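Local coordinates for DUF1611 domain-containing protein (Anabaena variabilis, PDB 2OBN) that is of unknown function but joins a Rossmann-like domain to a P-loop domain, a pairing consistent with nucleotide binding, at residues B[10-15]-B[35-40]; B[150-155]-B[227-232]. The protein carries 2 engineered substitutions. All coordinates share one frame; numbering follows the deposited sequence.

Each contact pairs two neighbouring parallel strands, and each lies in its own six-stranded parallel sheet. Contact 1 comes first along the chain and is complete before contact 2 begins. It joins strands 10-13 and 37-41 in the N-terminal, Rossmann-like part. Contact 2 joins strands 153-159 and 228-231 in the P-loop domain. Their centres are 32 Å apart, on opposite sides of the chain's centre, and their nearest atoms are about 16 Å apart. Helix 24-32 links the strands of contact 1, whereas contact 2 bridges 71 intervening residues. The model is thus two alpha/beta domains in series, each with its own parallel sheet.

Contact 1: B[10-15]-B[35-40]; sequences VAILLH and APIVAV
Val10 is gripped through both its backbone N and its O by segment 35-40. Val10 N donates to Pro36 O at 3.0 Å, and Val10 O accepts from Val38 N at 2.9 Å. A second, weak bond reaches Val10 O from Ala39 N at 3.4 Å. That double acceptance marks a beta bulge: Val10 pairs with Ile37, but Ala11 already pairs with Ala39, and the partner strand has spent one extra residue. Beyond the bulge the parallel ladder resumes, Ile12 N donating to Ala39 O at 3.0 Å. Ala11 CA adds a CA-H...O contact to that same oxygen.

The apolar contacts gather on the face carrying Val10, Ile12, Ile37 and Val40. The side chains of Val10 and Ile37 run alongside one another in the same direction, with Val10 CB 4.0 Å from Ile37 CG1. Ile12 CG1 stands beside its own backbone N (chi1 -55°), which carries Ile12 CD1 back along the strand to meet Ile37 CD1 at 4.0 Å. Past the end of the strand, Leu14 CD2 leans on Val40 CG1 at 3.7 Å. Leu30 of helix 24-32 packs on Ile12, Leu14, Ile37 and Val40, closing the first beta-alpha-beta unit of this Rossmann-like half.

The chemistry implies a division of labour: backbone bonds hold the strands together and absorb the extra residue, while the aliphatic branches of Ile12, Ile37 and Val40, with Leu14, meet Leu30 of the helix.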
ATOM      1  N   VAL B  10     -10.057  19.178 -25.451  1.00 39.96           N
ATOM      2  CA  VAL B  10     -10.623  18.598 -24.245  1.00 39.04           C
ATOM      3  C   VAL B  10     -11.822  19.341 -23.680  1.00 38.66           C
ATOM      4  O   VAL B  10     -11.853  20.571 -23.629  1.00 38.16           O
ATOM      5  CB  VAL B  10      -9.551  18.560 -23.126  1.00 39.35           C
ATOM      6  CG1 VAL B  10     -10.148  18.140 -21.764  1.00 36.78           C
ATOM      7  CG2 VAL B  10      -8.396  17.637 -23.523  1.00 41.24           C
ATOM      8  N   ALA B  11     -12.800  18.555 -23.251  1.00 37.67           N
ATOM      9  CA  ALA B  11     -13.927  19.046 -22.502  1.00 38.02           C
ATOM     10  C   ALA B  11     -13.770  18.355 -21.141  1.00 37.90           C
ATOM     11  O   ALA B  11     -13.517  17.153 -21.086  1.00 38.59           O
ATOM     12  CB  ALA B  11     -15.231  18.656 -23.163  1.00 38.43           C
ATOM     13  N   ILE B  12     -13.868  19.109 -20.052  1.00 37.57           N
ATOM     14  CA  ILE B  12     -13.734  18.536 -18.717  1.00 37.38           C
ATOM     15  C   ILE B  12     -15.109  18.427 -18.065  1.00 37.79           C
ATOM     16  O   ILE B  12     -15.815  19.433 -17.937  1.00 37.48           O
ATOM     17  CB  ILE B  12     -12.828  19.389 -17.810  1.00 36.80           C
ATOM     18  CG1 ILE B  12     -11.475  19.595 -18.476  1.00 37.23           C
ATOM     19  CG2 ILE B  12     -12.681  18.734 -16.415  1.00 36.64           C
ATOM     20  CD1 ILE B  12     -10.561  20.444 -17.671  1.00 42.81           C
ATOM     21  N   LEU B  13     -15.490  17.204 -17.682  1.00 38.62           N
ATOM     22  CA  LEU B  13     -16.746  16.978 -16.973  1.00 39.77           C
ATOM     23  C   LEU B  13     -16.452  17.494 -15.573  1.00 39.48           C
ATOM     24  O   LEU B  13     -15.582  16.952 -14.893  1.00 40.24           O
ATOM     25  CB  LEU B  13     -17.118  15.491 -16.936  1.00 39.52           C
ATOM     26  CG  LEU B  13     -18.490  15.167 -16.323  1.00 41.41           C
ATOM     27  CD1 LEU B  13     -19.615  15.692 -17.226  1.00 39.18           C
ATOM     28  CD2 LEU B  13     -18.656  13.668 -16.078  1.00 40.10           C
ATOM     29  N   LEU B  14     -17.145  18.547 -15.154  1.00 39.02           N
ATOM     30  CA  LEU B  14     -16.837  19.175 -13.874  1.00 40.56           C
ATOM     31  C   LEU B  14     -18.084  19.663 -13.127  1.00 39.54           C
ATOM     32  O   LEU B  14     -18.013  20.677 -12.429  1.00 40.07           O
ATOM     33  CB  LEU B  14     -15.835  20.328 -14.123  1.00 40.75           C
ATOM     34  CG  LEU B  14     -14.983  20.976 -13.007  1.00 43.86           C
ATOM     35  CD1 LEU B  14     -14.253  19.992 -12.112  1.00 43.08           C
ATOM     36  CD2 LEU B  14     -13.973  21.925 -13.635  1.00 43.76           C
ATOM     37  N   HIS B  15     -19.199  18.926 -13.245  1.00 38.52           N
ATOM     38  CA  HIS B  15     -20.459  19.290 -12.568  1.00 39.57           C
ATOM     39  C   HIS B  15     -20.289  19.364 -11.065  1.00 40.02           C
ATOM     40  O   HIS B  15     -19.891  18.376 -10.445  1.00 39.83           O
ATOM     41  CB  HIS B  15     -21.596  18.290 -12.833  1.00 39.31           C
ATOM     42  CG  HIS B  15     -22.052  18.238 -14.254  1.00 38.60           C
ATOM     43  ND1 HIS B  15     -22.694  19.288 -14.867  1.00 33.67           N
ATOM     44  CD2 HIS B  15     -21.995  17.245 -15.170  1.00 39.04           C
ATOM     45  CE1 HIS B  15     -22.987  18.955 -16.111  1.00 38.26           C
ATOM     46  NE2 HIS B  15     -22.570  17.719 -16.319  1.00 35.43           N
ATOM     47  N   ALA B  35      -2.803  21.139 -22.678  1.00 40.12           N
ATOM     48  CA  ALA B  35      -3.720  20.682 -23.713  1.00 39.46           C
ATOM     49  C   ALA B  35      -4.706  21.784 -24.068  1.00 39.26           C
ATOM     50  O   ALA B  35      -4.985  22.640 -23.240  1.00 38.74           O
ATOM     51  CB  ALA B  35      -4.480  19.453 -23.240  1.00 39.02           C
ATOM     52  N   PRO B  36      -5.221  21.777 -25.309  1.00 39.15           N
ATOM     53  CA  PRO B  36      -6.222  22.778 -25.666  1.00 39.15           C
ATOM     54  C   PRO B  36      -7.595  22.435 -25.053  1.00 40.10           C
ATOM     55  O   PRO B  36      -8.373  21.669 -25.630  1.00 40.19           O
ATOM     56  CB  PRO B  36      -6.238  22.731 -27.198  1.00 38.77           C
ATOM     57  CG  PRO B  36      -5.750  21.371 -27.558  1.00 40.65           C
ATOM     58  CD  PRO B  36      -4.905  20.872 -26.428  1.00 38.44           C
ATOM     59  N   ILE B  37      -7.863  22.982 -23.869  1.00 38.87           N
ATOM     60  CA  ILE B  37      -9.131  22.744 -23.189  1.00 39.03           C
ATOM     61  C   ILE B  37     -10.152  23.754 -23.727  1.00 38.30           C
ATOM     62  O   ILE B  37     -10.040  24.951 -23.462  1.00 37.63           O
ATOM     63  CB  ILE B  37      -8.971  22.842 -21.664  1.00 38.20           C
ATOM     64  CG1 ILE B  37      -8.042  21.717 -21.181  1.00 38.67           C
ATOM     65  CG2 ILE B  37     -10.336  22.792 -20.991  1.00 36.68           C
ATOM     66  CD1 ILE B  37      -7.501  21.894 -19.737  1.00 40.71           C
ATOM     67  N   VAL B  38     -11.133  23.243 -24.477  1.00 38.40           N
ATOM     68  CA  VAL B  38     -12.152  24.062 -25.154  1.00 38.06           C
ATOM     69  C   VAL B  38     -13.471  24.247 -24.392  1.00 36.88           C
ATOM     70  O   VAL B  38     -14.308  25.059 -24.789  1.00 37.03           O
ATOM     71  CB  VAL B  38     -12.463  23.521 -26.587  1.00 37.74           C
ATOM     72  CG1 VAL B  38     -11.200  23.448 -27.394  1.00 38.45           C
ATOM     73  CG2 VAL B  38     -13.155  22.145 -26.567  1.00 38.51           C
ATOM     74  N   ALA B  39     -13.680  23.474 -23.336  1.00 36.09           N
ATOM     75  CA  ALA B  39     -14.879  23.643 -22.514  1.00 36.27           C
ATOM     76  C   ALA B  39     -14.742  22.995 -21.149  1.00 35.97           C
ATOM     77  O   ALA B  39     -14.035  21.999 -20.983  1.00 35.68           O
ATOM     78  CB  ALA B  39     -16.111  23.092 -23.232  1.00 36.39           C
ATOM     79  N   VAL B  40     -15.409  23.618 -20.183  1.00 36.70           N
ATOM     80  CA  VAL B  40     -15.554  23.140 -18.818  1.00 36.19           C
ATOM     81  C   VAL B  40     -17.056  22.904 -18.682  1.00 36.53           C
ATOM     82  O   VAL B  40     -17.859  23.802 -18.950  1.00 35.68           O
ATOM     83  CB  VAL B  40     -15.092  24.177 -17.788  1.00 37.18           C
ATOM     84  CG1 VAL B  40     -15.589  23.810 -16.382  1.00 37.10           C
ATOM     85  CG2 VAL B  40     -13.573  24.312 -17.805  1.00 37.62           C
TER

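Contact 2: B[150-155]-B[227-232]; sequences LPCRRV and DILHIE
Val155 meets Ile228 and Leu229 across two parallel strands, and its side chain can be followed outward. Val155 CB sits 3.9 Å from Leu229 O, the carbonyl that accepts the Val155 backbone N. CG1 is anti to that N (chi1 -171°), which puts CG2 beside it and turns CG2 back toward Ile228. There Val155 CG2 touches Ile228 CD1 at 3.7 Å, with Ile228 CG1 slightly farther off. Val346 of helix 340-347 packs against both residues.

The backbone beneath is a regular parallel ladder. Arg153 N donates to Asp227 O at 2.9 Å, and Leu229 N returns a bond to Arg153 O at 2.8 Å. Val155 N donates to Leu229 O. Val155 O then accepts from Ile231 N at 2.9 Å and also from a water that donates to Ile231 O as well, tying the two carbonyls together.

On the other face, Cys152 SG reaches Leu229 CD1 at 3.8 Å, while Val219 of helix 208-222 packs on Leu229 and Arg154. Arg153 CB stays near Ile228 CG1, but its NH2 leads away to a salt bridge with Asn349 OXT, the C-terminal carboxylate. Arg154 NH2 and Asp227 OD2 bond outside the segments, to Gln253 O and Arg183 N.

Strand 153-159, first of this domain along the chain and an inner one in the sheet, leads toward helix 166-179, where this fold class usually carries its P-loop; 228-231, ending at Glu232, is placed like a Walker B strand. Main-chain bonds and hydrocarbon contact fix the two together, while Arg154 and Asp227 tie them to outside backbone.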
ATOM      1  N   LEU B 150      21.228   5.377  -7.916  1.00 42.39           N
ATOM      2  CA  LEU B 150      21.151   6.395  -8.946  1.00 43.15           C
ATOM      3  C   LEU B 150      21.945   7.650  -8.596  1.00 42.98           C
ATOM      4  O   LEU B 150      22.038   8.021  -7.426  1.00 41.59           O
ATOM      5  CB  LEU B 150      19.700   6.748  -9.265  1.00 44.39           C
ATOM      6  CG  LEU B 150      18.807   5.648  -9.842  1.00 43.87           C
ATOM      7  CD1 LEU B 150      17.356   6.103  -9.750  1.00 48.00           C
ATOM      8  CD2 LEU B 150      19.168   5.295 -11.261  1.00 46.02           C
ATOM      9  N   PRO B 151      22.537   8.291  -9.624  1.00 42.68           N
ATOM     10  CA  PRO B 151      23.386   9.467  -9.444  1.00 43.17           C
ATOM     11  C   PRO B 151      22.623  10.747  -9.193  1.00 41.94           C
ATOM     12  O   PRO B 151      23.143  11.661  -8.579  1.00 43.76           O
ATOM     13  CB  PRO B 151      24.120   9.565 -10.792  1.00 43.98           C
ATOM     14  CG  PRO B 151      23.116   9.025 -11.787  1.00 44.81           C
ATOM     15  CD  PRO B 151      22.433   7.901 -11.052  1.00 42.86           C
ATOM     16  N   CYS B 152      21.398  10.807  -9.680  1.00 42.04           N
ATOM     17  CA  CYS B 152      20.556  11.976  -9.531  1.00 41.25           C
ATOM     18  C   CYS B 152      20.042  12.187  -8.117  1.00 40.53           C
ATOM     19  O   CYS B 152      20.014  11.275  -7.308  1.00 40.23           O
ATOM     20  CB  CYS B 152      19.332  11.812 -10.427  1.00 40.79           C
ATOM     21  SG  CYS B 152      18.259  10.432  -9.955  1.00 44.49           S
ATOM     22  N   ARG B 153      19.658  13.419  -7.828  1.00 41.12           N
ATOM     23  CA  ARG B 153      18.949  13.714  -6.578  1.00 41.38           C
ATOM     24  C   ARG B 153      17.518  13.221  -6.779  1.00 39.90           C
ATOM     25  O   ARG B 153      17.002  13.211  -7.913  1.00 38.03           O
ATOM     26  CB  ARG B 153      18.965  15.202  -6.247  1.00 40.55           C
ATOM     27  CG  ARG B 153      20.256  15.676  -5.590  1.00 43.35           C
ATOM     28  CD  ARG B 153      20.148  17.150  -5.246  1.00 50.53           C
ATOM     29  NE  ARG B 153      21.105  17.568  -4.218  1.00 50.67           N
ATOM     30  CZ  ARG B 153      22.381  17.855  -4.436  1.00 54.01           C
ATOM     31  NH1 ARG B 153      22.913  17.758  -5.649  1.00 59.70           N
ATOM     32  NH2 ARG B 153      23.144  18.220  -3.418  1.00 58.74           N
ATOM     33  N   ARG B 154      16.908  12.775  -5.686  1.00 38.67           N
ATOM     34  CA  ARG B 154      15.550  12.264  -5.692  1.00 37.89           C
ATOM     35  C   ARG B 154      14.808  12.935  -4.538  1.00 38.73           C
ATOM     36  O   ARG B 154      15.020  12.614  -3.368  1.00 39.21           O
ATOM     37  CB  ARG B 154      15.550  10.749  -5.593  1.00 36.39           C
ATOM     38  CG  ARG B 154      16.325  10.096  -6.743  1.00 36.95           C
ATOM     39  CD  ARG B 154      16.478   8.626  -6.605  1.00 35.57           C
ATOM     40  NE  ARG B 154      17.167   8.234  -5.381  1.00 36.80           N
ATOM     41  CZ  ARG B 154      18.483   8.254  -5.192  1.00 38.64           C
ATOM     42  NH1 ARG B 154      19.310   8.648  -6.148  1.00 43.34           N
ATOM     43  NH2 ARG B 154      18.980   7.863  -4.014  1.00 37.55           N
ATOM     44  N   VAL B 155      13.960  13.892  -4.910  1.00 39.08           N
ATOM     45  CA  VAL B 155      13.222  14.722  -3.984  1.00 38.64           C
ATOM     46  C   VAL B 155      11.751  14.345  -3.987  1.00 38.82           C
ATOM     47  O   VAL B 155      11.079  14.429  -5.021  1.00 37.73           O
ATOM     48  CB  VAL B 155      13.337  16.222  -4.377  1.00 39.90           C
ATOM     49  CG1 VAL B 155      12.749  17.119  -3.282  1.00 36.99           C
ATOM     50  CG2 VAL B 155      14.805  16.598  -4.661  1.00 41.21           C
ATOM     51  N   ASP B 227      19.662  15.163 -13.563  1.00 38.38           N
ATOM     52  CA  ASP B 227      20.396  15.594 -12.376  1.00 38.12           C
ATOM     53  C   ASP B 227      19.466  15.497 -11.158  1.00 36.82           C
ATOM     54  O   ASP B 227      19.911  15.269 -10.045  1.00 35.61           O
ATOM     55  CB  ASP B 227      20.821  17.065 -12.499  1.00 36.87           C
ATOM     56  CG  ASP B 227      21.706  17.327 -13.675  1.00 37.28           C
ATOM     57  OD1 ASP B 227      22.564  16.463 -13.992  1.00 43.45           O
ATOM     58  OD2 ASP B 227      21.559  18.413 -14.282  1.00 35.64           O
ATOM     59  N   ILE B 228      18.179  15.711 -11.384  1.00 36.63           N
ATOM     60  CA  ILE B 228      17.208  15.695 -10.307  1.00 38.37           C
ATOM     61  C   ILE B 228      15.840  15.152 -10.723  1.00 38.47           C
ATOM     62  O   ILE B 228      15.307  15.501 -11.780  1.00 37.32           O
ATOM     63  CB  ILE B 228      17.050  17.115  -9.685  1.00 38.71           C
ATOM     64  CG1 ILE B 228      16.110  17.091  -8.473  1.00 38.39           C
ATOM     65  CG2 ILE B 228      16.594  18.140 -10.737  1.00 40.11           C
ATOM     66  CD1 ILE B 228      16.093  18.417  -7.661  1.00 39.14           C
ATOM     67  N   LEU B 229      15.300  14.273  -9.879  1.00 39.12           N
ATOM     68  CA  LEU B 229      13.955  13.738 -10.043  1.00 38.11           C
ATOM     69  C   LEU B 229      13.080  14.323  -8.949  1.00 37.48           C
ATOM     70  O   LEU B 229      13.471  14.327  -7.780  1.00 38.21           O
ATOM     71  CB  LEU B 229      13.936  12.205  -9.974  1.00 39.35           C
ATOM     72  CG  LEU B 229      14.183  11.434 -11.282  1.00 40.13           C
ATOM     73  CD1 LEU B 229      15.422  11.849 -11.981  1.00 45.72           C
ATOM     74  CD2 LEU B 229      14.207   9.960 -11.020  1.00 37.13           C
ATOM     75  N   HIS B 230      11.911  14.833  -9.342  1.00 36.82           N
ATOM     76  CA  HIS B 230      10.909  15.367  -8.416  1.00 38.06           C
ATOM     77  C   HIS B 230       9.722  14.404  -8.376  1.00 38.01           C
ATOM     78  O   HIS B 230       8.872  14.420  -9.265  1.00 37.67           O
ATOM     79  CB  HIS B 230      10.428  16.748  -8.870  1.00 38.66           C
ATOM     80  CG  HIS B 230      11.539  17.719  -9.107  1.00 37.72           C
ATOM     81  ND1 HIS B 230      11.983  18.593  -8.141  1.00 36.76           N
ATOM     82  CD2 HIS B 230      12.322  17.925 -10.194  1.00 38.53           C
ATOM     83  CE1 HIS B 230      12.986  19.306  -8.629  1.00 39.65           C
ATOM     84  NE2 HIS B 230      13.209  18.921  -9.873  1.00 37.43           N
ATOM     85  N   ILE B 231       9.676  13.557  -7.353  1.00 38.43           N
ATOM     86  CA  ILE B 231       8.596  12.594  -7.219  1.00 38.42           C
ATOM     87  C   ILE B 231       7.364  13.225  -6.528  1.00 38.09           C
ATOM     88  O   ILE B 231       7.446  13.709  -5.389  1.00 37.42           O
ATOM     89  CB  ILE B 231       9.049  11.315  -6.471  1.00 38.30           C
ATOM     90  CG1 ILE B 231      10.262  10.644  -7.153  1.00 39.56           C
ATOM     91  CG2 ILE B 231       7.889  10.297  -6.396  1.00 40.85           C
ATOM     92  CD1 ILE B 231      11.627  11.085  -6.689  1.00 40.84           C
ATOM     93  N   GLU B 232       6.235  13.231  -7.242  1.00 37.06           N
ATOM     94  CA  GLU B 232       4.976  13.740  -6.713  1.00 37.36           C
ATOM     95  C   GLU B 232       4.590  12.965  -5.452  1.00 37.77           C
ATOM     96  O   GLU B 232       4.565  11.740  -5.458  1.00 38.06           O
ATOM     97  CB  GLU B 232       3.851  13.595  -7.754  1.00 37.24           C
ATOM     98  CG  GLU B 232       2.466  13.996  -7.231  1.00 36.33           C
ATOM     99  CD  GLU B 232       1.341  13.793  -8.224  1.00 37.56           C
ATOM    100  OE1 GLU B 232       1.565  13.147  -9.263  1.00 34.20           O
ATOM    101  OE2 GLU B 232       0.209  14.259  -7.936  1.00 38.12           O
TER
HETATM  102  O   HOH W   1       9.056  16.436  -5.474  1.00 21.76           O